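Local coordinates for protein Pro-metalloprotease PrtV (Vibrio cholerae, PDB 4L9D) that is a secreted metalloprotease, probably cytotoxic to host cells, represented here by its calcium-binding PKD1 domain, at residues Ser23-Ser28 with Val35-Asp40; Thr67-Asp70 with Asp74-Thr77. All coordinates share one frame; numbering follows the deposited sequence.

Interaction 1: residues Ser23-Ser28 with Val35-Asp40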
ATOM      1  N   SER A  23      -7.093  -0.209  -3.896  1.00  5.31           N
ATOM      2  CA  SER A  23      -6.085   0.830  -3.724  1.00  4.91           C
ATOM      3  C   SER A  23      -5.981   1.727  -4.939  1.00  5.10           C
ATOM      4  O   SER A  23      -6.230   1.338  -6.088  1.00  6.12           O
ATOM      5  CB  SER A  23      -4.742   0.228  -3.372  1.00  4.49           C
ATOM      6  OG  SER A  23      -4.226  -0.560  -4.445  1.00  4.81           O
ATOM      7  N   GLN A  24      -5.558   2.951  -4.646  1.00  5.12           N
ATOM      8  CA  GLN A  24      -5.093   3.884  -5.637  0.60  6.63           C
ATOM      9  C   GLN A  24      -3.693   4.340  -5.245  1.00  5.17           C
ATOM     10  O   GLN A  24      -3.486   4.774  -4.122  1.00  5.68           O
ATOM     11  CB  GLN A  24      -6.035   5.091  -5.766  0.60  9.29           C
ATOM     12  CG  GLN A  24      -5.595   6.017  -6.850  0.60 10.01           C
ATOM     13  CD  GLN A  24      -6.286   7.382  -6.853  0.60 15.47           C
ATOM     14  OE1 GLN A  24      -6.475   7.918  -7.890  0.60 24.72           O
ATOM     15  NE2 GLN A  24      -6.510   7.968  -5.704  0.60 17.02           N
ATOM     16  N   ASN A  25      -2.741   4.155  -6.142  1.00  5.01           N
ATOM     17  CA  ASN A  25      -1.341   4.545  -5.862  1.00  4.43           C
ATOM     18  C   ASN A  25      -1.134   5.986  -6.253  1.00  4.98           C
ATOM     19  O   ASN A  25      -1.303   6.311  -7.419  1.00  7.18           O
ATOM     20  CB  ASN A  25      -0.419   3.615  -6.597  1.00  6.32           C
ATOM     21  CG  ASN A  25       0.974   3.667  -6.037  1.00  4.50           C
ATOM     22  OD1 ASN A  25       1.483   4.745  -5.731  1.00  5.67           O
ATOM     23  ND2 ASN A  25       1.591   2.510  -5.929  1.00  6.10           N
ATOM     24  N   THR A  26      -0.780   6.832  -5.317  1.00  3.95           N
ATOM     25  CA  THR A  26      -0.621   8.268  -5.526  1.00  4.46           C
ATOM     26  C   THR A  26       0.796   8.718  -5.194  1.00  4.55           C
ATOM     27  O   THR A  26       1.036   9.878  -4.843  1.00  4.53           O
ATOM     28  CB  THR A  26      -1.702   9.056  -4.757  1.00  5.20           C
ATOM     29  OG1 THR A  26      -1.480   8.868  -3.370  1.00  4.84           O
ATOM     30  CG2 THR A  26      -3.116   8.641  -5.181  1.00  6.16           C
ATOM     31  N   SER A  27       1.756   7.810  -5.378  1.00  4.59           N
ATOM     32  CA  SER A  27       3.155   8.068  -5.110  1.00  4.74           C
ATOM     33  C   SER A  27       3.774   8.945  -6.159  1.00  5.11           C
ATOM     34  O   SER A  27       3.197   9.103  -7.268  1.00  6.83           O
ATOM     35  CB  SER A  27       3.905   6.704  -5.031  1.00  5.00           C
ATOM     36  OG  SER A  27       3.401   5.856  -4.040  1.00  4.35           O
ATOM     37  N   SER A  28       4.944   9.514  -5.903  1.00  5.26           N
ATOM     38  CA  SER A  28       5.610  10.375  -6.785  1.00  6.69           C
ATOM     39  C   SER A  28       7.118  10.370  -6.557  1.00  5.56           C
ATOM     40  O   SER A  28       7.615   9.840  -5.561  1.00  6.58           O
ATOM     41  CB  SER A  28       5.025  11.772  -6.725  1.00  8.37           C
ATOM     42  OG  SER A  28       5.230  12.287  -5.438  1.00  9.48           O
ATOM     43  N   VAL A  35      10.033   2.439  -9.838  1.00  4.51           N
ATOM     44  CA  VAL A  35      10.113   1.222 -10.597  1.00  4.43           C
ATOM     45  C   VAL A  35       9.510   0.002  -9.908  1.00  4.00           C
ATOM     46  O   VAL A  35       9.284  -1.006 -10.596  1.00  4.44           O
ATOM     47  CB  VAL A  35      11.550   0.899 -11.043  1.00  6.60           C
ATOM     48  CG1 VAL A  35      12.122   2.066 -11.876  1.00  9.10           C
ATOM     49  CG2 VAL A  35      12.461   0.552  -9.893  1.00  7.64           C
ATOM     50  N   SER A  36       9.329   0.023  -8.597  1.00  3.82           N
ATOM     51  CA  SER A  36       8.802  -1.136  -7.899  1.00  3.48           C
ATOM     52  C   SER A  36       8.085  -0.736  -6.615  1.00  3.11           C
ATOM     53  O   SER A  36       8.267   0.388  -6.094  1.00  3.77           O
ATOM     54  CB  SER A  36       9.921  -2.122  -7.554  1.00  4.14           C
ATOM     55  OG  SER A  36      10.773  -1.585  -6.563  1.00  5.28           O
ATOM     56  N   TYR A  37       7.290  -1.676  -6.163  1.00  3.56           N
ATOM     57  CA  TYR A  37       6.370  -1.534  -5.051  1.00  3.86           C
ATOM     58  C   TYR A  37       6.427  -2.792  -4.183  1.00  3.96           C
ATOM     59  O   TYR A  37       6.434  -3.915  -4.714  1.00  4.76           O
ATOM     60  CB  TYR A  37       4.932  -1.410  -5.567  1.00  4.80           C
ATOM     61  CG  TYR A  37       4.741  -0.324  -6.572  1.00  4.12           C
ATOM     62  CD1 TYR A  37       4.668   0.991  -6.213  1.00  5.41           C
ATOM     63  CD2 TYR A  37       4.788  -0.590  -7.950  1.00  5.24           C
ATOM     64  CE1 TYR A  37       4.582   2.015  -7.103  1.00  6.26           C
ATOM     65  CE2 TYR A  37       4.668   0.401  -8.877  1.00  5.69           C
ATOM     66  CZ  TYR A  37       4.548   1.718  -8.450  1.00  6.32           C
ATOM     67  OH  TYR A  37       4.452   2.756  -9.384  1.00  8.03           O
ATOM     68  N   LEU A  38       6.393  -2.596  -2.865  1.00  3.91           N
ATOM     69  CA  LEU A  38       6.145  -3.693  -1.927  1.00  4.12           C
ATOM     70  C   LEU A  38       5.010  -3.238  -1.025  1.00  3.47           C
ATOM     71  O   LEU A  38       5.198  -2.355  -0.144  1.00  3.94           O
ATOM     72  CB  LEU A  38       7.394  -4.112  -1.152  1.00  4.33           C
ATOM     73  CG  LEU A  38       7.364  -5.373  -0.328  1.00  5.87           C
ATOM     74  CD1 LEU A  38       6.590  -5.223   0.954  1.00  6.80           C
ATOM     75  CD2 LEU A  38       6.937  -6.605  -1.141  1.00  5.58           C
ATOM     76  N   TRP A  39       3.851  -3.800  -1.218  1.00  3.15           N
ATOM     77  CA  TRP A  39       2.698  -3.604  -0.337  1.00  3.66           C
ATOM     78  C   TRP A  39       2.709  -4.694   0.711  1.00  3.52           C
ATOM     79  O   TRP A  39       3.043  -5.864   0.447  1.00  3.95           O
ATOM     80  CB  TRP A  39       1.368  -3.772  -1.144  1.00  4.11           C
ATOM     81  CG  TRP A  39       1.041  -2.691  -2.078  1.00  3.92           C
ATOM     82  CD1 TRP A  39       1.461  -2.578  -3.391  1.00  3.75           C
ATOM     83  CD2 TRP A  39       0.222  -1.558  -1.814  1.00  3.90           C
ATOM     84  NE1 TRP A  39       0.926  -1.450  -3.962  1.00  3.83           N
ATOM     85  CE2 TRP A  39       0.155  -0.800  -3.016  1.00  4.00           C
ATOM     86  CE3 TRP A  39      -0.484  -1.106  -0.711  1.00  4.24           C
ATOM     87  CZ2 TRP A  39      -0.652   0.349  -3.128  1.00  4.75           C
ATOM     88  CZ3 TRP A  39      -1.230   0.038  -0.820  1.00  4.66           C
ATOM     89  CH2 TRP A  39      -1.318   0.767  -2.008  1.00  4.86           C
ATOM     90  N   ASP A  40       2.255  -4.305   1.895  1.00  3.92           N
ATOM     91  CA  ASP A  40       2.286  -5.154   3.087  1.00  3.61           C
ATOM     92  C   ASP A  40       0.969  -4.877   3.787  1.00  3.54           C
ATOM     93  O   ASP A  40       0.731  -3.777   4.288  1.00  4.02           O
ATOM     94  CB  ASP A  40       3.533  -4.760   3.851  1.00  4.35           C
ATOM     95  CG  ASP A  40       3.645  -5.185   5.278  1.00  4.17           C
ATOM     96  OD1 ASP A  40       2.692  -5.757   5.858  1.00  4.45           O
ATOM     97  OD2 ASP A  40       4.742  -4.914   5.876  1.00  5.87           O
TER

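Interaction 2: residues Thr67-Asp70 with Asp74-Thr77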
ATOM      1  N   THR A  67       5.883   0.445   0.323  1.00  3.59           N
ATOM      2  CA  THR A  67       7.216   0.922   0.015  1.00  3.78           C
ATOM      3  C   THR A  67       7.348   1.055  -1.483  1.00  3.87           C
ATOM      4  O   THR A  67       6.977   0.126  -2.222  1.00  5.63           O
ATOM      5  CB  THR A  67       8.268  -0.089   0.571  1.00  4.68           C
ATOM      6  OG1 THR A  67       8.215  -0.114   1.993  1.00  4.59           O
ATOM      7  CG2 THR A  67       9.697   0.293   0.166  1.00  5.41           C
ATOM      8  N   VAL A  68       7.855   2.205  -1.918  1.00  4.03           N
ATOM      9  CA  VAL A  68       8.175   2.415  -3.324  1.00  3.80           C
ATOM     10  C   VAL A  68       9.697   2.560  -3.448  1.00  3.94           C
ATOM     11  O   VAL A  68      10.343   3.079  -2.537  1.00  4.64           O
ATOM     12  CB  VAL A  68       7.465   3.634  -3.886  1.00  4.56           C
ATOM     13  CG1 VAL A  68       5.943   3.531  -3.662  1.00  5.52           C
ATOM     14  CG2 VAL A  68       7.980   4.981  -3.344  1.00  5.84           C
ATOM     15  N   THR A  69      10.236   2.101  -4.583  1.00  3.91           N
ATOM     16  CA  THR A  69      11.647   2.181  -4.866  1.00  4.25           C
ATOM     17  C   THR A  69      11.849   2.713  -6.255  1.00  3.87           C
ATOM     18  O   THR A  69      11.103   2.332  -7.190  1.00  4.31           O
ATOM     19  CB  THR A  69      12.335   0.799  -4.699  1.00  4.37           C
ATOM     20  OG1 THR A  69      12.064   0.316  -3.369  1.00  4.97           O
ATOM     21  CG2 THR A  69      13.818   0.860  -4.891  1.00  5.58           C
ATOM     22  N   ASP A  70      12.814   3.602  -6.433  1.00  4.16           N
ATOM     23  CA  ASP A  70      13.029   4.282  -7.690  1.00  4.22           C
ATOM     24  C   ASP A  70      14.257   3.773  -8.458  1.00  4.35           C
ATOM     25  O   ASP A  70      14.956   2.813  -8.070  1.00  4.57           O
ATOM     26  CB  ASP A  70      12.970   5.786  -7.529  1.00  5.01           C
ATOM     27  CG  ASP A  70      14.233   6.429  -6.936  1.00  5.46           C
ATOM     28  OD1 ASP A  70      15.212   5.697  -6.646  1.00  5.31           O
ATOM     29  OD2 ASP A  70      14.168   7.674  -6.741  1.00  6.92           O
ATOM     30  N   ASP A  74      16.540   4.314  -4.342  1.00  5.21           N
ATOM     31  CA  ASP A  74      16.031   4.928  -3.110  1.00  4.64           C
ATOM     32  C   ASP A  74      14.609   4.514  -2.840  1.00  4.04           C
ATOM     33  O   ASP A  74      13.820   4.400  -3.803  1.00  4.84           O
ATOM     34  CB  ASP A  74      16.191   6.445  -3.173  1.00  6.52           C
ATOM     35  CG  ASP A  74      17.620   6.879  -3.285  1.00  8.43           C
ATOM     36  OD1 ASP A  74      18.531   6.197  -2.723  1.00  9.88           O
ATOM     37  OD2 ASP A  74      17.887   7.904  -3.892  1.00 15.51           O
ATOM     38  N   SER A  75      14.243   4.356  -1.585  1.00  4.63           N
ATOM     39  CA  SER A  75      12.922   3.918  -1.197  1.00  4.00           C
ATOM     40  C   SER A  75      12.268   4.896  -0.229  1.00  4.29           C
ATOM     41  O   SER A  75      12.920   5.672   0.467  1.00  6.65           O
ATOM     42  CB  SER A  75      13.001   2.537  -0.528  1.00  4.60           C
ATOM     43  OG  SER A  75      13.499   1.547  -1.410  1.00  4.81           O
ATOM     44  N   ASP A  76      10.940   4.790  -0.127  1.00  4.28           N
ATOM     45  CA  ASP A  76      10.139   5.507   0.839  1.00  3.84           C
ATOM     46  C   ASP A  76       8.941   4.679   1.172  1.00  3.58           C
ATOM     47  O   ASP A  76       8.469   3.868   0.344  1.00  4.23           O
ATOM     48  CB  ASP A  76       9.681   6.880   0.306  1.00  4.14           C
ATOM     49  CG  ASP A  76       9.027   7.721   1.338  1.00  4.79           C
ATOM     50  OD1 ASP A  76       9.714   7.956   2.389  1.00  7.19           O
ATOM     51  OD2 ASP A  76       7.883   8.188   1.183  1.00  5.12           O
ATOM     52  N   THR A  77       8.381   4.876   2.369  1.00  3.86           N
ATOM     53  CA  THR A  77       7.280   4.086   2.879  1.00  3.82           C
ATOM     54  C   THR A  77       6.194   4.966   3.464  1.00  4.49           C
ATOM     55  O   THR A  77       6.477   5.946   4.145  1.00  5.77           O
ATOM     56  CB  THR A  77       7.795   3.076   3.918  1.00  4.54           C
ATOM     57  OG1 THR A  77       8.819   2.268   3.306  1.00  4.93           O
ATOM     58  CG2 THR A  77       6.735   2.196   4.528  1.00  5.31           C
TER

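Interaction 1: residues Ser23-Ser28 with Val35-Asp40
S23 meets the indole of W39 with the flank of its side chain: CB lies 3.7 Å from W39 CH2, and OG passes the same corner of the indole obliquely, 3.9 Å from W39 CZ2. With chi1 at 65°, OG sits between the backbone N and the carbonyl carbon, and its polar partner is the carbonyl of P52. Past Q24, where the strand runs beside strand 12-17, N25 turns back toward the interface, its amide reaching between the two aromatic residues. N25 ND2 approaches Y37 obliquely, 3.3 Å from CE1 and 3.4 Å from CD1, and W39 CZ2 lies 4.2 Å from the same N25 ND2, on roughly the other side. Amide and phenol planes stand 67° apart. This is how the two sheets of a PKD beta-sandwich face one another: strands 20-25 and 34-40 belong to different sheets, their segment axes stay 11.8 Å apart at closest, and side chains alone bridge the gap. The amide nitrogen is satisfied by the carbonyl of A50, which also accepts from W39 NE1, so one backbone oxygen holds both polar groups. On the other branch of the amide, N25 OD1 takes the N-H of S27 N in its carbonyl plane at 3.1 Å, an Asx turn where strand 20-25 gives way to the following loop. S27 itself looks toward the second sheet, where its side chain touches L66 and V68.

Interaction 2: residues Thr67-Asp70 with Asp74-Thr77
T67 and T77 face each other across an antiparallel, non-hydrogen-bonded pair, and their hydroxyls do what the backbone does not at this position: OG1 meets OG1 at 2.8 Å. The same device recurs at the next non-hydrogen-bonded pair. Followed outward from the strand, T69 CB stands 3.6 Å from S75 OG; OG1, anti to the carbonyl carbon at chi1 -56°, is hydrogen-bonded to that same S75 OG at 2.7 Å; and the methyl CG2 lies alongside it, near both S75 OG and the carbonyl oxygen of D74. The serine oxygen is thus approached by every side-chain atom of T69. Between these two pairs, V68 and D76 form the hydrogen-bonded pair, with V68 N giving to D76 O and D76 N to V68 O, and turn their side chains to the other face, where D76 OD2 accepts from A10 N.

At the turn the pattern changes. D70 N gives to D74 O at 2.9 Å, and D74 N returns a bond to the D70 side chain, reaching OD1 at 3.0 Å from above the carboxylate plane, 37° out of it. The rotamer of D70 makes this possible, since chi1 of 78° folds CG back between the backbone N and the carbonyl carbon. The two acidic groups come within 4.4 Å, D70 OD1 to D74 OD2, a proximity that K72 NZ, in a crystal without bound calcium, would ease by salt-bridging both, while D29 brings a further carboxylate close to D70, expected to add to the negative potential. Such a gathering of carboxylates suits a cation, and the hairpin end contributes D70 and D74 to the calcium site of this PKD fold, completed by I6 and by D31 from another loop.

Overall arrangement
From the N terminus, the chain passes I6, a calcium ligand, and strand 12-17 before strand 20-25 brings it to interaction 1. That contact closes over the loop carrying D29 and G32, which bind the sodium ion, and D31; it joins the two sheets of the sandwich. The chain then runs through strands 46-47 and 53-55 to strand 60-70, where interaction 2 closes a hairpin over just three residues. The two contacts follow in series, neither nested nor crossed. They nevertheless touch, their centres about 9 Å apart: probable backbone hydrogen bonds from L38 N to T67 O and V35 N to T69 O make strands 34-40 and 60-70 sheet neighbours, and Y37 packs against V68.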